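Local coordinates for RNA-directed RNA polymerase (Infectious pancreatic necrosis virus, PDB 3ZED), which catalyses RNA-templated RNA synthesis from ribonucleoside triphosphates and probably also becomes covalently attached to the viral genomic RNA, at residues B[382-390]-B[477-488]; B[488-496]-B[706-714]. All coordinates share one frame; numbering follows the deposited sequence.

Interaction 1 (B[382-390]-B[477-488]); sequences LVMIYADNI and FLNNHLMSTIVV
The turn of the β-hairpin, at A387, drops into a hollow on helix 477-488 walled by F477, N480, H481 and S484. Its methyl CB presses on F477 CD2 at 3.5 Å, while the backbone on both sides of CB is gripped by polar atoms: A387 N donates to H481 ND1 (3.0 Å), tilted out of the imidazole plane, and S484 OG donates to A387 O at 2.6 Å, on a lone pair in the carbonyl plane. Beside the turn, the edge of the F477 ring points into one face of Y386, CE2 standing over the centre of the tyrosine ring, with the planes at 74°. This T-shaped pair forms because Y386 swings its CG anti to the backbone N (chi1 -170°), bringing its ring back toward the helix although its CB starts away. I385 CG2 lies over one face of H481, a CH-pi contact 3.7 Å from the ring centroid. Further along, V383 and I385 meet V488 tip to tip, and I390 CG2 slides past V488 CG2 at 3.8 Å. Residues 387-389 form the A-D-N sequence of the birnavirus palm motif C, packed on the probable motif B helix. H481 NE2 is held by T204 O at the end of helix 194-204; helix 412-426 packs on another side of helix 476-493, and helix 364-377 lies against the sheet face bearing L382 and M384.

Interaction 2 (B[488-496]-B[706-714]); sequences VAEWVKAGK and LDEVTTAIT
T710 sits against V492 where helix 706-714 of the C-terminal region crosses the C-terminal end of palm helix 476-493, the axes of the two segments 9.5 Å apart at a signed angle of -78°. The potassium site that includes K704 lies just before this helix. V492 CG1 lies 3.8 Å from T710 CB. The threonine turns its CG2 anti to the backbone N (chi1 -60° for OG1), and this sends the methyl into the groove between A489 and K493, 3.5 Å from A489 O.

K493 runs out along T710 and T714. Its CB meets T710 CG2 at 3.9 Å; CG comes next, 3.5 Å from T714 OG1; CD stays beside that oxygen, and CE still touches it and comes near T714 CG2 at 4.2 Å. The chain is extended beyond CG, which carries NZ past the T714 hydroxyl. At the other border V488 CG1 touches L706 CD2 (3.8 Å), the two side chains crossing at about a right angle. Beyond K493, a Schellman motif with G495 at its positive-phi position ends the helix and leads to K496, whose CG lies over one face of W491.

No hydrogen bond joins the two segments. The contact is van der Waals, methyls and methylenes meeting each other and oxygens already bonded within their own helices: A489 O takes K493 N, and T714 OG1 bonds T710 O from above the carbonyl plane. D707 OD2 packs on V492 CG1 and probably attracts K496 NZ weakly, 4.3 Å from that OD2 and salt-bridged to D381.

In the fold
Both contacts use helix 476-493. Interaction 1 sets its earlier turns against the first two strands, and their turn, of the four-stranded antiparallel sheet; interaction 2 takes its last turns and the following loop. They come in series along the chain, share V488, and have centres 14 Å apart. V383 bridges them, packing its CB on W491 and its CG1 on L706. Interaction 1 is buried in the palm; partly buried interaction 2 brings in helix 706-714. Motif C preceding the probable motif B helix fits the permuted order known for birnaviruses. That helix carries the motif C hairpin along most of its length and the C-terminal region at its C-terminal end.

Interaction 1 (B[382-390]-B[477-488])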
loop_
_atom_site.group_PDB
_atom_site.type_symbol
_atom_site.label_atom_id
_atom_site.label_comp_id
_atom_site.label_asym_id
_atom_site.label_seq_id
_atom_site.Cartn_x
_atom_site.Cartn_y
_atom_site.Cartn_z
ATOM N N LEU B 382 -16.240 -14.436 12.740
ATOM C CA LEU B 382 -14.863 -13.959 12.655
ATOM C C LEU B 382 -14.733 -12.904 11.561
ATOM O O LEU B 382 -15.355 -13.028 10.497
ATOM C CB LEU B 382 -13.960 -15.178 12.350
ATOM C CG LEU B 382 -12.450 -15.071 12.515
ATOM C CD1 LEU B 382 -12.051 -14.797 13.987
ATOM C CD2 LEU B 382 -11.804 -16.372 12.066
ATOM N N VAL B 383 -13.935 -11.868 11.831
ATOM C CA VAL B 383 -13.653 -10.824 10.868
ATOM C C VAL B 383 -12.145 -10.579 10.837
ATOM O O VAL B 383 -11.477 -10.633 11.866
ATOM C CB VAL B 383 -14.488 -9.514 11.065
ATOM C CG1 VAL B 383 -14.076 -8.726 12.314
ATOM C CG2 VAL B 383 -14.428 -8.631 9.816
ATOM N N MET B 384 -11.610 -10.367 9.634
ATOM C CA MET B 384 -10.193 -10.064 9.395
ATOM C C MET B 384 -10.115 -8.918 8.425
ATOM O O MET B 384 -10.932 -8.849 7.495
ATOM C CB MET B 384 -9.408 -11.278 8.878
ATOM C CG MET B 384 -9.408 -12.444 9.835
ATOM S SD MET B 384 -8.315 -13.699 9.209
ATOM C CE MET B 384 -8.881 -15.120 10.083
ATOM N N ILE B 385 -9.161 -7.997 8.646
ATOM C CA ILE B 385 -9.027 -6.789 7.811
ATOM C C ILE B 385 -7.607 -6.571 7.369
ATOM O O ILE B 385 -6.688 -6.620 8.171
ATOM C CB ILE B 385 -9.576 -5.513 8.537
ATOM C CG1 ILE B 385 -11.034 -5.711 9.030
ATOM C CG2 ILE B 385 -9.469 -4.251 7.662
ATOM C CD1 ILE B 385 -11.447 -4.756 10.174
ATOM N N TYR B 386 -7.448 -6.241 6.092
ATOM C CA TYR B 386 -6.181 -5.873 5.492
ATOM C C TYR B 386 -6.426 -4.806 4.437
ATOM O O TYR B 386 -6.792 -5.159 3.314
ATOM C CB TYR B 386 -5.455 -7.088 4.884
ATOM C CG TYR B 386 -4.031 -6.752 4.485
ATOM C CD1 TYR B 386 -3.739 -6.240 3.222
ATOM C CD2 TYR B 386 -2.980 -6.927 5.374
ATOM C CE1 TYR B 386 -2.437 -5.887 2.864
ATOM C CE2 TYR B 386 -1.670 -6.604 5.019
ATOM C CZ TYR B 386 -1.405 -6.075 3.765
ATOM O OH TYR B 386 -0.130 -5.739 3.399
ATOM N N ALA B 387 -6.209 -3.505 4.775
ATOM C CA ALA B 387 -6.429 -2.397 3.824
ATOM C C ALA B 387 -7.851 -2.517 3.206
ATOM O O ALA B 387 -8.813 -2.603 3.970
ATOM C CB ALA B 387 -5.332 -2.386 2.742
ATOM N N ASP B 388 -7.985 -2.618 1.863
ATOM C CA ASP B 388 -9.281 -2.753 1.169
ATOM C C ASP B 388 -9.830 -4.205 1.155
ATOM O O ASP B 388 -10.841 -4.443 0.505
ATOM C CB ASP B 388 -9.194 -2.214 -0.278
ATOM C CG ASP B 388 -8.070 -2.818 -1.117
ATOM O OD1 ASP B 388 -7.001 -3.163 -0.537
ATOM O OD2 ASP B 388 -8.224 -2.875 -2.357
ATOM N N ASN B 389 -9.218 -5.152 1.910
ATOM C CA ASN B 389 -9.705 -6.533 1.972
ATOM C C ASN B 389 -10.373 -6.844 3.312
ATOM O O ASN B 389 -9.767 -6.664 4.378
ATOM C CB ASN B 389 -8.562 -7.554 1.747
ATOM C CG ASN B 389 -7.714 -7.341 0.510
ATOM O OD1 ASN B 389 -6.529 -7.054 0.598
ATOM N ND2 ASN B 389 -8.291 -7.460 -0.670
ATOM N N ILE B 390 -11.597 -7.368 3.253
ATOM C CA ILE B 390 -12.340 -7.811 4.439
ATOM C C ILE B 390 -12.602 -9.302 4.286
ATOM O O ILE B 390 -12.964 -9.758 3.200
ATOM C CB ILE B 390 -13.664 -7.026 4.666
ATOM C CG1 ILE B 390 -13.405 -5.527 4.854
ATOM C CG2 ILE B 390 -14.515 -7.608 5.816
ATOM C CD1 ILE B 390 -14.651 -4.616 4.502
ATOM N N PHE B 477 -2.427 2.089 2.184
ATOM C CA PHE B 477 -2.839 0.978 3.067
ATOM C C PHE B 477 -3.682 1.485 4.247
ATOM O O PHE B 477 -4.750 0.922 4.524
ATOM C CB PHE B 477 -1.604 0.199 3.613
ATOM C CG PHE B 477 -1.969 -0.831 4.673
ATOM C CD1 PHE B 477 -2.109 -0.462 6.012
ATOM C CD2 PHE B 477 -2.186 -2.162 4.329
ATOM C CE1 PHE B 477 -2.528 -1.390 6.973
ATOM C CE2 PHE B 477 -2.595 -3.096 5.294
ATOM C CZ PHE B 477 -2.773 -2.702 6.601
ATOM N N LEU B 478 -3.158 2.511 4.971
ATOM C CA LEU B 478 -3.785 3.059 6.180
ATOM C C LEU B 478 -5.181 3.614 5.919
ATOM O O LEU B 478 -6.109 3.290 6.656
ATOM C CB LEU B 478 -2.890 4.148 6.832
ATOM C CG LEU B 478 -1.567 3.664 7.428
ATOM C CD1 LEU B 478 -0.681 4.820 7.824
ATOM C CD2 LEU B 478 -1.797 2.741 8.604
ATOM N N ASN B 479 -5.337 4.414 4.864
ATOM C CA ASN B 479 -6.633 4.998 4.503
ATOM C C ASN B 479 -7.625 3.916 4.055
ATOM O O ASN B 479 -8.779 3.979 4.433
ATOM C CB ASN B 479 -6.466 6.064 3.418
ATOM C CG ASN B 479 -5.670 7.266 3.844
ATOM O OD1 ASN B 479 -5.571 7.582 5.026
ATOM N ND2 ASN B 479 -5.116 7.985 2.878
ATOM N N ASN B 480 -7.173 2.922 3.286
ATOM C CA ASN B 480 -8.034 1.813 2.859
ATOM C C ASN B 480 -8.453 0.965 4.061
ATOM O O ASN B 480 -9.617 0.575 4.159
ATOM C CB ASN B 480 -7.318 0.947 1.817
ATOM C CG ASN B 480 -7.350 1.505 0.408
ATOM O OD1 ASN B 480 -8.057 2.455 0.100
ATOM N ND2 ASN B 480 -6.570 0.932 -0.476
ATOM N N HIS B 481 -7.510 0.718 5.010
ATOM C CA HIS B 481 -7.782 -0.058 6.228
ATOM C C HIS B 481 -8.842 0.641 7.101
ATOM O O HIS B 481 -9.697 -0.033 7.679
ATOM C CB HIS B 481 -6.477 -0.293 7.007
ATOM C CG HIS B 481 -6.551 -1.410 8.012
ATOM N ND1 HIS B 481 -6.131 -2.699 7.697
ATOM C CD2 HIS B 481 -6.950 -1.385 9.307
ATOM C CE1 HIS B 481 -6.272 -3.404 8.810
ATOM N NE2 HIS B 481 -6.788 -2.664 9.798
ATOM N N LEU B 482 -8.805 1.986 7.166
ATOM C CA LEU B 482 -9.796 2.764 7.914
ATOM C C LEU B 482 -11.203 2.622 7.262
ATOM O O LEU B 482 -12.202 2.434 7.970
ATOM C CB LEU B 482 -9.359 4.232 8.023
ATOM C CG LEU B 482 -10.385 5.288 8.522
ATOM C CD1 LEU B 482 -11.085 4.846 9.800
ATOM C CD2 LEU B 482 -9.670 6.542 8.873
ATOM N N MET B 483 -11.272 2.693 5.933
ATOM C CA MET B 483 -12.542 2.534 5.206
ATOM C C MET B 483 -13.147 1.149 5.450
ATOM O O MET B 483 -14.341 1.063 5.737
ATOM C CB MET B 483 -12.377 2.831 3.723
ATOM C CG MET B 483 -12.124 4.303 3.464
ATOM S SD MET B 483 -12.199 4.752 1.721
ATOM C CE MET B 483 -10.704 3.984 1.109
ATOM N N SER B 484 -12.314 0.087 5.441
ATOM C CA SER B 484 -12.792 -1.273 5.734
ATOM C C SER B 484 -13.264 -1.387 7.180
ATOM O O SER B 484 -14.254 -2.067 7.433
ATOM C CB SER B 484 -11.704 -2.304 5.459
ATOM O OG SER B 484 -11.436 -2.362 4.071
ATOM N N THR B 485 -12.591 -0.680 8.109
ATOM C CA THR B 485 -12.950 -0.610 9.540
ATOM C C THR B 485 -14.382 -0.048 9.705
ATOM O O THR B 485 -15.157 -0.565 10.514
ATOM C CB THR B 485 -11.892 0.221 10.298
ATOM O OG1 THR B 485 -10.690 -0.545 10.334
ATOM C CG2 THR B 485 -12.322 0.596 11.718
ATOM N N ILE B 486 -14.716 0.999 8.918
ATOM C CA ILE B 486 -16.026 1.647 8.918
ATOM C C ILE B 486 -17.093 0.646 8.428
ATOM O O ILE B 486 -18.141 0.512 9.069
ATOM C CB ILE B 486 -16.008 2.961 8.077
ATOM C CG1 ILE B 486 -15.133 4.034 8.763
ATOM C CG2 ILE B 486 -17.455 3.463 7.786
ATOM C CD1 ILE B 486 -14.837 5.324 7.945
ATOM N N VAL B 487 -16.808 -0.067 7.314
ATOM C CA VAL B 487 -17.720 -1.061 6.748
ATOM C C VAL B 487 -17.963 -2.188 7.798
ATOM O O VAL B 487 -19.115 -2.545 8.049
ATOM C CB VAL B 487 -17.210 -1.606 5.371
ATOM C CG1 VAL B 487 -18.041 -2.796 4.885
ATOM C CG2 VAL B 487 -17.186 -0.506 4.311
ATOM N N VAL B 488 -16.889 -2.675 8.448
ATOM C CA VAL B 488 -16.956 -3.750 9.460
ATOM C C VAL B 488 -17.721 -3.259 10.705
ATOM O O VAL B 488 -18.604 -3.977 11.167
ATOM C CB VAL B 488 -15.555 -4.332 9.810
ATOM C CG1 VAL B 488 -15.609 -5.258 11.024
ATOM C CG2 VAL B 488 -14.969 -5.066 8.610
#

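Interaction 2 (B[488-496]-B[706-714])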
loop_
_atom_site.group_PDB
_atom_site.type_symbol
_atom_site.label_atom_id
_atom_site.label_comp_id
_atom_site.label_asym_id
_atom_site.label_seq_id
_atom_site.Cartn_x
_atom_site.Cartn_y
_atom_site.Cartn_z
ATOM N N VAL B 488 -16.889 -2.675 8.448
ATOM C CA VAL B 488 -16.956 -3.750 9.460
ATOM C C VAL B 488 -17.721 -3.259 10.705
ATOM O O VAL B 488 -18.604 -3.977 11.167
ATOM C CB VAL B 488 -15.555 -4.332 9.810
ATOM C CG1 VAL B 488 -15.609 -5.258 11.024
ATOM C CG2 VAL B 488 -14.969 -5.066 8.610
ATOM N N ALA B 489 -17.430 -2.037 11.206
ATOM C CA ALA B 489 -18.143 -1.456 12.354
ATOM C C ALA B 489 -19.661 -1.368 12.084
ATOM O O ALA B 489 -20.461 -1.639 12.979
ATOM C CB ALA B 489 -17.592 -0.078 12.672
ATOM N N GLU B 490 -20.045 -1.012 10.842
ATOM C CA GLU B 490 -21.446 -0.900 10.433
ATOM C C GLU B 490 -22.085 -2.289 10.299
ATOM O O GLU B 490 -23.254 -2.430 10.612
ATOM C CB GLU B 490 -21.593 -0.083 9.136
ATOM C CG GLU B 490 -21.417 1.413 9.353
ATOM C CD GLU B 490 -22.437 2.067 10.263
ATOM O OE1 GLU B 490 -23.639 1.714 10.194
ATOM O OE2 GLU B 490 -22.024 2.940 11.058
ATOM N N TRP B 491 -21.308 -3.308 9.904
ATOM C CA TRP B 491 -21.776 -4.699 9.829
ATOM C C TRP B 491 -22.098 -5.186 11.245
ATOM O O TRP B 491 -23.190 -5.708 11.466
ATOM C CB TRP B 491 -20.725 -5.576 9.133
ATOM C CG TRP B 491 -20.871 -7.060 9.307
ATOM C CD1 TRP B 491 -21.774 -7.875 8.687
ATOM C CD2 TRP B 491 -20.006 -7.920 10.063
ATOM N NE1 TRP B 491 -21.537 -9.188 9.021
ATOM C CE2 TRP B 491 -20.460 -9.245 9.871
ATOM C CE3 TRP B 491 -18.879 -7.699 10.888
ATOM C CZ2 TRP B 491 -19.845 -10.346 10.497
ATOM C CZ3 TRP B 491 -18.272 -8.789 11.501
ATOM C CH2 TRP B 491 -18.755 -10.094 11.307
ATOM N N VAL B 492 -21.202 -4.913 12.215
ATOM C CA VAL B 492 -21.388 -5.266 13.629
ATOM C C VAL B 492 -22.632 -4.520 14.177
ATOM O O VAL B 492 -23.495 -5.159 14.783
ATOM C CB VAL B 492 -20.108 -4.988 14.474
ATOM C CG1 VAL B 492 -20.360 -5.176 15.975
ATOM C CG2 VAL B 492 -18.935 -5.863 14.014
ATOM N N LYS B 493 -22.742 -3.193 13.912
ATOM C CA LYS B 493 -23.872 -2.368 14.355
ATOM C C LYS B 493 -25.210 -2.904 13.809
ATOM O O LYS B 493 -26.160 -3.005 14.573
ATOM C CB LYS B 493 -23.671 -0.898 13.947
ATOM C CG LYS B 493 -24.688 0.041 14.540
ATOM C CD LYS B 493 -24.610 1.418 13.948
ATOM C CE LYS B 493 -25.693 2.301 14.526
ATOM N NZ LYS B 493 -25.657 3.662 13.941
ATOM N N ALA B 494 -25.262 -3.305 12.518
ATOM C CA ALA B 494 -26.475 -3.827 11.870
ATOM C C ALA B 494 -26.832 -5.269 12.314
ATOM O O ALA B 494 -27.770 -5.859 11.769
ATOM C CB ALA B 494 -26.321 -3.766 10.357
ATOM N N GLY B 495 -26.112 -5.804 13.304
ATOM C CA GLY B 495 -26.356 -7.135 13.852
ATOM C C GLY B 495 -25.761 -8.256 13.030
ATOM O O GLY B 495 -26.326 -9.352 12.976
ATOM N N LYS B 496 -24.600 -7.981 12.396
ATOM C CA LYS B 496 -23.820 -8.874 11.543
ATOM C C LYS B 496 -24.704 -9.549 10.441
ATOM O O LYS B 496 -24.748 -10.791 10.368
ATOM C CB LYS B 496 -23.029 -9.912 12.377
ATOM C CG LYS B 496 -22.015 -9.272 13.329
ATOM C CD LYS B 496 -21.157 -10.271 14.072
ATOM C CE LYS B 496 -21.771 -10.777 15.348
ATOM N NZ LYS B 496 -20.911 -11.810 15.990
ATOM N N LEU B 706 -14.010 -5.518 19.597
ATOM C CA LEU B 706 -14.525 -4.610 18.568
ATOM C C LEU B 706 -16.039 -4.395 18.757
ATOM O O LEU B 706 -16.527 -3.274 18.614
ATOM C CB LEU B 706 -14.220 -5.201 17.177
ATOM C CG LEU B 706 -14.869 -4.525 15.958
ATOM C CD1 LEU B 706 -14.369 -3.080 15.758
ATOM C CD2 LEU B 706 -14.656 -5.347 14.720
ATOM N N ASP B 707 -16.755 -5.474 19.127
ATOM C CA ASP B 707 -18.199 -5.520 19.356
ATOM C C ASP B 707 -18.612 -4.602 20.518
ATOM O O ASP B 707 -19.580 -3.850 20.375
ATOM C CB ASP B 707 -18.643 -6.968 19.617
ATOM C CG ASP B 707 -18.237 -7.931 18.517
ATOM O OD1 ASP B 707 -17.023 -8.228 18.409
ATOM O OD2 ASP B 707 -19.129 -8.378 17.754
ATOM N N GLU B 708 -17.860 -4.628 21.643
ATOM C CA GLU B 708 -18.129 -3.779 22.817
ATOM C C GLU B 708 -17.915 -2.312 22.470
ATOM O O GLU B 708 -18.685 -1.467 22.916
ATOM C CB GLU B 708 -17.258 -4.193 24.016
ATOM C CG GLU B 708 -17.671 -5.537 24.594
ATOM C CD GLU B 708 -16.762 -6.167 25.635
ATOM O OE1 GLU B 708 -15.521 -6.109 25.474
ATOM O OE2 GLU B 708 -17.301 -6.751 26.601
ATOM N N VAL B 709 -16.895 -2.018 21.647
ATOM C CA VAL B 709 -16.567 -0.662 21.189
ATOM C C VAL B 709 -17.710 -0.138 20.289
ATOM O O VAL B 709 -18.149 0.999 20.471
ATOM C CB VAL B 709 -15.175 -0.595 20.488
ATOM C CG1 VAL B 709 -14.902 0.797 19.921
ATOM C CG2 VAL B 709 -14.053 -1.016 21.440
ATOM N N THR B 710 -18.218 -0.985 19.369
ATOM C CA THR B 710 -19.315 -0.633 18.451
ATOM C C THR B 710 -20.609 -0.329 19.225
ATOM O O THR B 710 -21.287 0.647 18.898
ATOM C CB THR B 710 -19.539 -1.732 17.399
ATOM O OG1 THR B 710 -18.340 -1.904 16.650
ATOM C CG2 THR B 710 -20.650 -1.389 16.428
ATOM N N THR B 711 -20.936 -1.145 20.245
ATOM C CA THR B 711 -22.146 -0.951 21.053
ATOM C C THR B 711 -22.042 0.356 21.862
ATOM O O THR B 711 -23.054 1.031 22.035
ATOM C CB THR B 711 -22.432 -2.170 21.934
ATOM O OG1 THR B 711 -21.292 -2.438 22.754
ATOM C CG2 THR B 711 -22.790 -3.410 21.114
ATOM N N ALA B 712 -20.819 0.740 22.294
ATOM C CA ALA B 712 -20.593 1.984 23.027
ATOM C C ALA B 712 -20.802 3.189 22.099
ATOM O O ALA B 712 -21.528 4.109 22.469
ATOM C CB ALA B 712 -19.197 1.999 23.633
ATOM N N ILE B 713 -20.234 3.141 20.870
ATOM C CA ILE B 713 -20.352 4.213 19.876
ATOM C C ILE B 713 -21.831 4.422 19.506
ATOM O O ILE B 713 -22.290 5.570 19.481
ATOM C CB ILE B 713 -19.445 3.937 18.641
ATOM C CG1 ILE B 713 -17.958 4.080 19.044
ATOM C CG2 ILE B 713 -19.795 4.885 17.464
ATOM C CD1 ILE B 713 -16.956 3.473 18.114
ATOM N N THR B 714 -22.581 3.320 19.292
ATOM C CA THR B 714 -24.016 3.324 18.977
ATOM C C THR B 714 -24.786 4.109 20.039
ATOM O O THR B 714 -25.692 4.875 19.704
ATOM C CB THR B 714 -24.540 1.874 18.853
ATOM O OG1 THR B 714 -23.909 1.263 17.742
ATOM C CG2 THR B 714 -26.054 1.794 18.647
#